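Local coordinates for protein lysozyme M1 (Streptomyces coelicolor, PDB 1JFX) that hydrolyses the beta-1,4 linkages between N-acetylmuramic acid and N-acetylglucosamine in bacterial peptidoglycan, through its glycosyl hydrolase family 25 domain, at residues H63-N68 / G95-E100. Sequence-based numbering, arbitrary orientation.
Sequences HFARPN and GVLDIE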
loop_
_atom_site.group_PDB
_atom_site.type_symbol
_atom_site.label_atom_id
_atom_site.label_comp_id
_atom_site.label_asym_id
_atom_site.label_seq_id
_atom_site.Cartn_x
_atom_site.Cartn_y
_atom_site.Cartn_z
ATOM N N HIS A 63 1.970 -5.540 -1.724
ATOM C CA HIS A 63 1.629 -6.917 -2.057
ATOM C C HIS A 63 0.134 -7.038 -2.241
ATOM O O HIS A 63 -0.622 -6.644 -1.346
ATOM C CB HIS A 63 2.021 -7.850 -0.914
ATOM C CG HIS A 63 1.561 -9.263 -1.107
ATOM N ND1 HIS A 63 2.172 -10.131 -1.988
ATOM C CD2 HIS A 63 0.531 -9.949 -0.554
ATOM C CE1 HIS A 63 1.538 -11.291 -1.970
ATOM N NE2 HIS A 63 0.537 -11.207 -1.108
ATOM N N PHE A 64 -0.298 -7.564 -3.389
ATOM C CA PHE A 64 -1.727 -7.771 -3.607
ATOM C C PHE A 64 -2.065 -9.156 -3.034
ATOM O O PHE A 64 -1.675 -10.196 -3.574
ATOM C CB PHE A 64 -2.067 -7.701 -5.095
ATOM C CG PHE A 64 -3.548 -7.664 -5.370
ATOM C CD1 PHE A 64 -4.333 -8.795 -5.176
ATOM C CD2 PHE A 64 -4.156 -6.491 -5.818
ATOM C CE1 PHE A 64 -5.724 -8.761 -5.430
ATOM C CE2 PHE A 64 -5.539 -6.444 -6.075
ATOM C CZ PHE A 64 -6.319 -7.585 -5.878
ATOM N N ALA A 65 -2.781 -9.159 -1.918
ATOM C CA ALA A 65 -3.140 -10.404 -1.248
ATOM C C ALA A 65 -4.135 -11.293 -1.981
ATOM O O ALA A 65 -5.049 -10.808 -2.623
ATOM C CB ALA A 65 -3.719 -10.086 0.128
ATOM N N ARG A 66 -3.949 -12.605 -1.851
ATOM C CA ARG A 66 -4.902 -13.585 -2.373
ATOM C C ARG A 66 -5.014 -14.540 -1.178
ATOM O O ARG A 66 -4.396 -15.609 -1.150
ATOM C CB ARG A 66 -4.359 -14.312 -3.602
ATOM C CG ARG A 66 -4.177 -13.407 -4.830
ATOM C CD ARG A 66 -5.495 -12.804 -5.337
ATOM N NE ARG A 66 -5.284 -12.244 -6.670
ATOM C CZ ARG A 66 -5.638 -12.854 -7.793
ATOM N NH1 ARG A 66 -6.240 -14.043 -7.741
ATOM N NH2 ARG A 66 -5.362 -12.299 -8.968
ATOM N N PRO A 67 -5.807 -14.158 -0.168
ATOM C CA PRO A 67 -5.975 -14.979 1.033
ATOM C C PRO A 67 -6.417 -16.428 0.836
ATOM O O PRO A 67 -6.239 -17.247 1.730
ATOM C CB PRO A 67 -6.956 -14.155 1.875
ATOM C CG PRO A 67 -6.591 -12.745 1.516
ATOM C CD PRO A 67 -6.472 -12.850 -0.004
ATOM N N ASN A 68 -6.999 -16.743 -0.319
ATOM C CA ASN A 68 -7.445 -18.109 -0.604
ATOM C C ASN A 68 -6.275 -19.011 -0.982
ATOM O O ASN A 68 -6.357 -20.225 -0.838
ATOM C CB ASN A 68 -8.391 -18.118 -1.805
ATOM C CG ASN A 68 -7.734 -17.535 -3.052
ATOM O OD1 ASN A 68 -7.477 -16.337 -3.113
ATOM N ND2 ASN A 68 -7.436 -18.386 -4.042
ATOM N N GLY A 95 6.184 -1.550 3.958
ATOM C CA GLY A 95 5.390 -2.236 2.948
ATOM C C GLY A 95 3.894 -2.165 3.165
ATOM O O GLY A 95 3.424 -1.922 4.272
ATOM N N VAL A 96 3.157 -2.418 2.091
ATOM C CA VAL A 96 1.705 -2.368 2.091
ATOM C C VAL A 96 1.043 -3.694 1.782
ATOM O O VAL A 96 1.469 -4.405 0.877
ATOM C CB VAL A 96 1.207 -1.343 1.044
ATOM C CG1 VAL A 96 -0.286 -1.534 0.744
ATOM C CG2 VAL A 96 1.414 0.079 1.583
ATOM N N LEU A 97 0.011 -4.016 2.559
ATOM C CA LEU A 97 -0.797 -5.210 2.331
ATOM C C LEU A 97 -2.029 -4.672 1.612
ATOM O O LEU A 97 -2.836 -3.974 2.214
ATOM C CB LEU A 97 -1.219 -5.863 3.655
ATOM C CG LEU A 97 -2.294 -6.952 3.497
ATOM C CD1 LEU A 97 -1.771 -8.103 2.624
ATOM C CD2 LEU A 97 -2.729 -7.466 4.866
ATOM N N ASP A 98 -2.143 -4.965 0.317
ATOM C CA ASP A 98 -3.274 -4.528 -0.510
ATOM C C ASP A 98 -4.252 -5.700 -0.441
ATOM O O ASP A 98 -4.079 -6.719 -1.114
ATOM C CB ASP A 98 -2.793 -4.295 -1.951
ATOM C CG ASP A 98 -3.911 -3.892 -2.907
ATOM O OD1 ASP A 98 -5.092 -4.228 -2.658
ATOM O OD2 ASP A 98 -3.596 -3.258 -3.939
ATOM N N ILE A 99 -5.276 -5.553 0.387
ATOM C CA ILE A 99 -6.249 -6.616 0.575
ATOM C C ILE A 99 -7.603 -5.995 0.217
ATOM O O ILE A 99 -8.103 -5.100 0.894
ATOM C CB ILE A 99 -6.128 -7.175 2.033
ATOM C CG1 ILE A 99 -6.963 -8.443 2.167
ATOM C CG2 ILE A 99 -6.423 -6.076 3.067
ATOM C CD1 ILE A 99 -6.614 -9.274 3.405
ATOM N N GLU A 100 -8.184 -6.501 -0.869
ATOM C CA GLU A 100 -9.402 -5.918 -1.423
ATOM C C GLU A 100 -10.257 -6.955 -2.162
ATOM O O GLU A 100 -9.908 -8.124 -2.195
ATOM C CB GLU A 100 -8.965 -4.823 -2.405
ATOM C CG GLU A 100 -8.183 -5.363 -3.613
ATOM C CD GLU A 100 -7.822 -4.274 -4.613
ATOM O OE1 GLU A 100 -6.783 -3.602 -4.439
ATOM O OE2 GLU A 100 -8.592 -4.068 -5.567
HETATM O O HOH W 1 -6.325 -8.265 -2.203
#
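Strands 58-64 and 96-98 are parallel neighbours in the beta/alpha barrel of this family 25 lysozyme, and their C-terminal ends pair at the predicted active site. In register, His-63 pairs with Leu-97 and Phe-64 with Asp-98. His-63 N donates to Val-96 O, Asp-98 N to His-63 O (2.8 Å) and Ala-65 N to Asp-98 O (2.9 Å). Beyond the last of these bonds the chains part, and a water bridges them. It donates to Ala-65 O and Asp-98 O and accepts from Glu-100 N, so Asp-98 O is held by two donors. The same water lies over one face of the Phe-64 ring, offset toward its rim.

Phe-64, Asp-98 and Glu-100 are gathered on the barrel-lumen side. Phe-64 CE2 is 3.5 Å from Glu-100 CD, and its CD2 is 3.8 Å from Asp-98 OD2. The ring is tilted 43° to the Asp-98 carboxylate and 38° to that of Glu-100. Glu-100 CG stands between its own backbone N and carbonyl carbon (chi1 64°), and the chain, extended beyond CG, carries the carboxylate to the ring. Its OE1 comes to 2.5 Å from Asp-98 OD1. Both acids are predicted catalytic residues, and Asp-9, the third, is nearby.

On the other face, that of His-63 and Leu-97, the packing across the pair is apolar. Ala-65 CB packs on Leu-97 CD1 at 3.7 Å, and Pro-67 CG meets Ile-99 CD1 at 4.0 Å. Helix 113-131 covers this side with Trp-119, Ile-120 and Phe-123. His-63 ND1 is hydrogen-bonded to Thr-35 OG1 and NE2 to Gln-75 OE1, the latter on the crossover helix 72-81. Strands 29-36 and 136-139 flank the pair, and Tyr-138 touches both acids.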